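Local coordinates for carbohydrate binding protein (Flavobacterium johnsoniae, PDB 3HZB) that binds calcium ions through a betagamma-crystallin domain and, as part of a longer protein, may take part in carbohydrate binding, at residues Y23-L28 and V33-I38; A49-D54 and A60-N65. All coordinates share one frame; numbering follows the deposited sequence.

Interaction 1. Residues Y23-L28 and V33-I38. With CA (calcium ion), chain M; CA (calcium ion), chain L.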
loop_
_atom_site.group_PDB
_atom_site.type_symbol
_atom_site.label_atom_id
_atom_site.label_comp_id
_atom_site.label_asym_id
_atom_site.label_seq_id
_atom_site.Cartn_x
_atom_site.Cartn_y
_atom_site.Cartn_z
ATOM N N TYR B 23 -3.550 -19.159 5.236
ATOM C CA TYR B 23 -4.587 -18.945 6.229
ATOM C C TYR B 23 -5.962 -19.441 5.806
ATOM O O TYR B 23 -6.639 -18.794 5.002
ATOM C CB TYR B 23 -4.704 -17.454 6.567
ATOM C CG TYR B 23 -3.479 -16.843 7.198
ATOM C CD1 TYR B 23 -2.352 -16.542 6.433
ATOM C CD2 TYR B 23 -3.441 -16.569 8.566
ATOM C CE1 TYR B 23 -1.218 -15.982 7.012
ATOM C CE2 TYR B 23 -2.310 -16.013 9.156
ATOM C CZ TYR B 23 -1.203 -15.722 8.370
ATOM O OH TYR B 23 -0.086 -15.167 8.944
ATOM N N ASN B 24 -6.377 -20.596 6.322
ATOM C CA ASN B 24 -7.717 -21.067 6.015
ATOM C C ASN B 24 -8.625 -20.295 6.971
ATOM O O ASN B 24 -8.134 -19.512 7.788
ATOM C CB ASN B 24 -7.853 -22.594 6.191
ATOM C CG ASN B 24 -7.430 -23.096 7.570
ATOM O OD1 ASN B 24 -7.303 -24.306 7.775
ATOM N ND2 ASN B 24 -7.220 -22.191 8.510
ATOM N N LEU B 25 -9.936 -20.485 6.877
ATOM C CA LEU B 25 -10.840 -19.745 7.750
ATOM C C LEU B 25 -10.539 -19.984 9.231
ATOM O O LEU B 25 -10.638 -19.073 10.046
ATOM C CB LEU B 25 -12.294 -20.103 7.434
ATOM C CG LEU B 25 -13.366 -19.305 8.184
ATOM C CD1 LEU B 25 -13.156 -17.805 7.989
ATOM C CD2 LEU B 25 -14.736 -19.719 7.672
ATOM N N ALA B 26 -10.166 -21.210 9.577
ATOM C CA ALA B 26 -9.845 -21.524 10.959
ATOM C C ALA B 26 -8.723 -20.620 11.452
ATOM O O ALA B 26 -8.824 -20.026 12.530
ATOM C CB ALA B 26 -9.435 -22.992 11.086
ATOM N N ARG B 27 -7.658 -20.494 10.662
ATOM C CA ARG B 27 -6.540 -19.654 11.071
ATOM C C ARG B 27 -6.933 -18.181 11.119
ATOM O O ARG B 27 -6.477 -17.449 11.998
ATOM C CB ARG B 27 -5.334 -19.849 10.147
ATOM C CG ARG B 27 -4.046 -19.284 10.737
ATOM C CD ARG B 27 -2.827 -19.588 9.870
ATOM N NE ARG B 27 -1.607 -19.059 10.476
ATOM C CZ ARG B 27 -0.417 -19.040 9.881
ATOM N NH1 ARG B 27 -0.272 -19.522 8.652
ATOM N NH2 ARG B 27 0.630 -18.533 10.521
ATOM N N LEU B 28 -7.777 -17.743 10.186
ATOM C CA LEU B 28 -8.221 -16.353 10.194
ATOM C C LEU B 28 -9.001 -16.109 11.485
ATOM O O LEU B 28 -8.822 -15.089 12.148
ATOM C CB LEU B 28 -9.110 -16.051 8.976
ATOM C CG LEU B 28 -8.413 -16.009 7.611
ATOM C CD1 LEU B 28 -9.425 -15.688 6.524
ATOM C CD2 LEU B 28 -7.314 -14.955 7.627
ATOM N N VAL B 33 -10.397 -12.660 12.839
ATOM C CA VAL B 33 -10.874 -12.244 11.525
ATOM C C VAL B 33 -12.009 -13.168 11.094
ATOM O O VAL B 33 -11.864 -14.389 11.116
ATOM C CB VAL B 33 -9.729 -12.298 10.488
ATOM C CG1 VAL B 33 -10.245 -11.900 9.110
ATOM C CG2 VAL B 33 -8.601 -11.370 10.923
ATOM N N LEU B 34 -13.133 -12.578 10.697
ATOM C CA LEU B 34 -14.312 -13.340 10.294
ATOM C C LEU B 34 -14.441 -13.652 8.810
ATOM O O LEU B 34 -13.841 -13.000 7.956
ATOM C CB LEU B 34 -15.577 -12.605 10.739
ATOM C CG LEU B 34 -15.829 -12.461 12.241
ATOM C CD1 LEU B 34 -16.878 -11.380 12.482
ATOM C CD2 LEU B 34 -16.289 -13.796 12.815
ATOM N N ASN B 35 -15.256 -14.661 8.526
ATOM C CA ASN B 35 -15.541 -15.097 7.169
ATOM C C ASN B 35 -16.383 -14.018 6.481
ATOM O O ASN B 35 -17.125 -13.301 7.153
ATOM C CB ASN B 35 -16.334 -16.404 7.220
ATOM C CG ASN B 35 -16.620 -16.961 5.849
ATOM O OD1 ASN B 35 -17.780 -17.124 5.453
ATOM N ND2 ASN B 35 -15.564 -17.261 5.112
ATOM N N ASP B 36 -16.258 -13.897 5.156
ATOM C CA ASP B 36 -17.034 -12.921 4.381
ATOM C C ASP B 36 -17.138 -11.610 5.142
ATOM O O ASP B 36 -18.235 -11.094 5.348
ATOM C CB ASP B 36 -18.448 -13.461 4.127
ATOM C CG ASP B 36 -18.451 -14.689 3.252
ATOM O OD1 ASP B 36 -17.354 -15.088 2.826
ATOM O OD2 ASP B 36 -19.537 -15.251 2.987
ATOM N N ASP B 37 -15.994 -11.065 5.541
ATOM C CA ASP B 37 -15.986 -9.853 6.354
ATOM C C ASP B 37 -14.902 -8.835 6.003
ATOM O O ASP B 37 -15.073 -7.650 6.248
ATOM C CB ASP B 37 -15.831 -10.271 7.824
ATOM C CG ASP B 37 -16.160 -9.158 8.801
ATOM O OD1 ASP B 37 -15.337 -8.905 9.702
ATOM O OD2 ASP B 37 -17.244 -8.553 8.684
ATOM N N ILE B 38 -13.781 -9.282 5.450
ATOM C CA ILE B 38 -12.704 -8.354 5.113
ATOM C C ILE B 38 -13.118 -7.340 4.045
ATOM O O ILE B 38 -13.797 -7.692 3.078
ATOM C CB ILE B 38 -11.446 -9.130 4.652
ATOM C CG1 ILE B 38 -10.923 -9.982 5.813
ATOM C CG2 ILE B 38 -10.368 -8.159 4.178
ATOM C CD1 ILE B 38 -9.800 -10.944 5.432
HETATM CA CA CA M . -16.717 -16.648 0.937
HETATM CA CA CA L . -16.519 -5.670 5.911
HETATM O O HOH W 1 -19.468 -17.204 1.123
HETATM O O HOH W 2 -18.191 -6.470 7.730
HETATM O O HOH W 3 -18.566 -4.537 4.701
HETATM O O HOH W 4 -17.458 -3.174 6.664
HETATM O O HOH W 5 -17.657 -15.997 -1.457
#
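Leu25 and Asn35 meet with their side chains crossed at about a right angle, the forked end of the leucine set against the stem and amide of the asparagine. Both methyls touch stem and amide together: Leu25 CD1 is slightly the closer to Asn35 CB, at 3.6 Å, and Leu25 CD2 slightly the closer to Asn35 ND2, also at 3.6 Å. With Leu25 CG opposite its own backbone N (chi1 -174°), the methyl fork is carried across to the 33-38 loop, although the residue starts from the first turn of the short helix. The amide nitrogen is not left to this apolar neighbour: Asn35 ND2 bonds to Ser80 OG, and that hydroxyl is itself a calcium ligand.

Further along the helix, Leu28 CB and Val33 CB face each other 4.1 Å apart. Beside them Val33 N donates to Leu28 O at 3.0 Å; this backbone bond, bent to 140° at the hydrogen with the donor 40° above the carbonyl plane, closes the short link after the helix. Val33 then packs on Val5 of strand 3-6.

Past Asn35 the loop turns to metal. Asp36 OD1 lies 2.5 Å from one calcium ion, where Gln53, Lys78 and Ser80 also bind, and its OD2 accepts a hydrogen bond from a water on the same ion. Asp37 instead offers its backbone O, 2.5 Å from a second calcium ion, and its OD2 accepts a hydrogen bond from a water bound to that ion.

A carboxylate oxygen of Asp36 and the carbonyl of Asp37 thus serve two sites from neighbouring positions of the N/D-N/D-X-X-S/T-S motif. Leu25 packs on Asn35 while ND2 holds Ser80 OG, a second-shell bond; the oxygens supply hard ligands suited to calcium.

Interaction 2. Residues A49-D54 and A60-N65. With CA (calcium ion), chain M.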
loop_
_atom_site.group_PDB
_atom_site.type_symbol
_atom_site.label_atom_id
_atom_site.label_comp_id
_atom_site.label_asym_id
_atom_site.label_seq_id
_atom_site.Cartn_x
_atom_site.Cartn_y
_atom_site.Cartn_z
ATOM N N ALA B 49 -0.982 -10.733 -1.140
ATOM C CA ALA B 49 -2.005 -11.627 -0.628
ATOM C C ALA B 49 -2.845 -12.193 -1.762
ATOM O O ALA B 49 -3.290 -11.464 -2.644
ATOM C CB ALA B 49 -2.903 -10.890 0.359
ATOM N N ILE B 50 -3.026 -13.508 -1.747
ATOM C CA ILE B 50 -3.859 -14.169 -2.739
ATOM C C ILE B 50 -5.162 -14.448 -1.999
ATOM O O ILE B 50 -5.168 -15.186 -1.010
ATOM C CB ILE B 50 -3.280 -15.520 -3.190
ATOM C CG1 ILE B 50 -1.846 -15.347 -3.704
ATOM C CG2 ILE B 50 -4.186 -16.122 -4.250
ATOM C CD1 ILE B 50 -1.720 -14.396 -4.880
ATOM N N LEU B 51 -6.256 -13.855 -2.464
ATOM C CA LEU B 51 -7.545 -14.049 -1.812
ATOM C C LEU B 51 -8.313 -15.180 -2.475
ATOM O O LEU B 51 -8.209 -15.386 -3.683
ATOM C CB LEU B 51 -8.383 -12.769 -1.894
ATOM C CG LEU B 51 -7.714 -11.453 -1.483
ATOM C CD1 LEU B 51 -8.731 -10.325 -1.600
ATOM C CD2 LEU B 51 -7.184 -11.547 -0.061
ATOM N N TYR B 52 -9.084 -15.908 -1.675
ATOM C CA TYR B 52 -9.896 -17.010 -2.180
ATOM C C TYR B 52 -11.346 -16.823 -1.734
ATOM O O TYR B 52 -11.613 -16.422 -0.599
ATOM C CB TYR B 52 -9.367 -18.346 -1.651
ATOM C CG TYR B 52 -7.972 -18.688 -2.128
ATOM C CD1 TYR B 52 -7.771 -19.449 -3.281
ATOM C CD2 TYR B 52 -6.851 -18.230 -1.439
ATOM C CE1 TYR B 52 -6.480 -19.746 -3.735
ATOM C CE2 TYR B 52 -5.558 -18.516 -1.885
ATOM C CZ TYR B 52 -5.382 -19.275 -3.033
ATOM O OH TYR B 52 -4.108 -19.553 -3.475
ATOM N N GLN B 53 -12.279 -17.117 -2.631
ATOM C CA GLN B 53 -13.689 -16.985 -2.311
ATOM C C GLN B 53 -14.113 -18.011 -1.262
ATOM O O GLN B 53 -14.875 -17.701 -0.366
ATOM C CB GLN B 53 -14.547 -17.179 -3.568
ATOM C CG GLN B 53 -14.515 -16.035 -4.573
ATOM C CD GLN B 53 -15.301 -14.818 -4.114
ATOM O OE1 GLN B 53 -16.375 -14.943 -3.520
ATOM N NE2 GLN B 53 -14.782 -13.635 -4.410
ATOM N N ASP B 54 -13.610 -19.232 -1.361
ATOM C CA ASP B 54 -14.017 -20.255 -0.408
ATOM C C ASP B 54 -12.917 -20.627 0.570
ATOM O O ASP B 54 -11.764 -20.237 0.397
ATOM C CB ASP B 54 -14.493 -21.503 -1.163
ATOM C CG ASP B 54 -15.622 -21.201 -2.136
ATOM O OD1 ASP B 54 -16.436 -20.301 -1.843
ATOM O OD2 ASP B 54 -15.706 -21.872 -3.188
ATOM N N ALA B 60 -12.814 -18.941 -6.716
ATOM C CA ALA B 60 -12.083 -17.891 -7.417
ATOM C C ALA B 60 -11.002 -17.244 -6.551
ATOM O O ALA B 60 -11.076 -17.272 -5.322
ATOM C CB ALA B 60 -13.058 -16.828 -7.909
ATOM N N SER B 61 -10.003 -16.657 -7.206
ATOM C CA SER B 61 -8.902 -15.999 -6.511
ATOM C C SER B 61 -8.568 -14.668 -7.162
ATOM O O SER B 61 -8.991 -14.383 -8.282
ATOM C CB SER B 61 -7.639 -16.876 -6.529
ATOM O OG SER B 61 -7.875 -18.161 -5.987
ATOM N N THR B 62 -7.814 -13.850 -6.440
ATOM C CA THR B 62 -7.374 -12.560 -6.947
ATOM C C THR B 62 -6.141 -12.187 -6.142
ATOM O O THR B 62 -5.953 -12.671 -5.023
ATOM C CB THR B 62 -8.454 -11.461 -6.792
ATOM O OG1 THR B 62 -8.063 -10.304 -7.546
ATOM C CG2 THR B 62 -8.625 -11.069 -5.329
ATOM N N VAL B 63 -5.293 -11.344 -6.715
ATOM C CA VAL B 63 -4.076 -10.930 -6.033
ATOM C C VAL B 63 -4.155 -9.480 -5.590
ATOM O O VAL B 63 -4.567 -8.610 -6.354
ATOM C CB VAL B 63 -2.837 -11.076 -6.949
ATOM C CG1 VAL B 63 -1.576 -10.686 -6.188
ATOM C CG2 VAL B 63 -2.731 -12.493 -7.466
ATOM N N ILE B 64 -3.774 -9.226 -4.345
ATOM C CA ILE B 64 -3.754 -7.871 -3.823
ATOM C C ILE B 64 -2.271 -7.621 -3.575
ATOM O O ILE B 64 -1.703 -8.136 -2.611
ATOM C CB ILE B 64 -4.529 -7.749 -2.490
ATOM C CG1 ILE B 64 -5.933 -8.349 -2.635
ATOM C CG2 ILE B 64 -4.613 -6.282 -2.077
ATOM C CD1 ILE B 64 -6.793 -7.695 -3.707
ATOM N N ASN B 65 -1.638 -6.854 -4.459
ATOM C CA ASN B 65 -0.210 -6.579 -4.329
ATOM C C ASN B 65 0.131 -5.138 -3.958
ATOM O O ASN B 65 1.283 -4.720 -4.066
ATOM C CB ASN B 65 0.520 -6.972 -5.613
ATOM C CG ASN B 65 -0.197 -6.498 -6.852
ATOM O OD1 ASN B 65 -0.664 -5.364 -6.910
ATOM N ND2 ASN B 65 -0.282 -7.363 -7.857
HETATM CA CA CA M . -16.717 -16.648 0.937
HETATM O O HOH W 5 -17.657 -15.997 -1.457
HETATM O O HOH W 6 -17.731 -18.999 0.007
HETATM O O HOH W 1 -19.468 -17.204 1.123
#
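Leu51 projects from the middle of strand 49-52 onto the face it shares with Thr62 and Ile64. Its CB lies 3.8 Å from Thr62 CG2, the two side chains running side by side and pointing the same way. CG, set opposite the carbonyl carbon (chi1 -49°), moves on toward Ile64 CG1. At the tip, CD1 touches both neighbours, 3.6 Å from Ile64 CG1 and 3.8 Å from Thr62 CG2. Ile82 of strand 81-86 and Trp75 also pack against this leucine.

The backbone beneath is an antiparallel ladder, with segment axes at 155°. Ala49 with Ile64 and Leu51 with Thr62 are hydrogen-bonded pairs, each exchanging two bonds; Leu51 N to Thr62 O is short, 2.8 Å, and enters nearly along the C=O axis. The return bond, Thr62 N to Leu51 O, is longer at 3.2 Å and bent to 143°. A further bond from Gln53 N to Ala60 O, in the carbonyl plane, carries the pairing to the corner of the chain.

On the other face, Ile50 and Val63 lie alongside each other in a non-hydrogen-bonded pair, and Ile50 CD1 presses tightly on Val63 CG2 at 3.4 Å. Ser61 OG lies 3.0 Å from Tyr52 CD1, oblique to the ring, and Tyr52 OH hydrogen-bonds to Arg83 NH1.

Gln53 joins the ladder to metal: its O lies 2.5 Å from a calcium ion, its OE1 accepts a bond from a water on that ion, and NE2 donates to Thr74 O. Bonded through N to Ala60 and through O to calcium, the Gln53 backbone is held at both atoms, so the hairpin of this Greek key positions a metal ligand.

Overall arrangement
From the N terminus, interaction 1 comes first: after edge strand 21-23 of the four-stranded sheet, helix 25-29 and the residues after it make a short excursion, closed where 23-28 meets 33-38. The chain then runs through strand 40-43 before interaction 2 closes the hairpin of strands 47-52 and 60-64. The two loops lie in series, neither nesting nor crossing, with centres 13 Å apart and nearest atoms about 5 Å apart. They share one calcium ion and two of its waters. Interaction 1 ties the end of strand 21-23 to the loop leading into the three-stranded sheet, whereas interaction 2 forms one edge of the four-stranded sheet, so the shared ion bridges loop and hairpin.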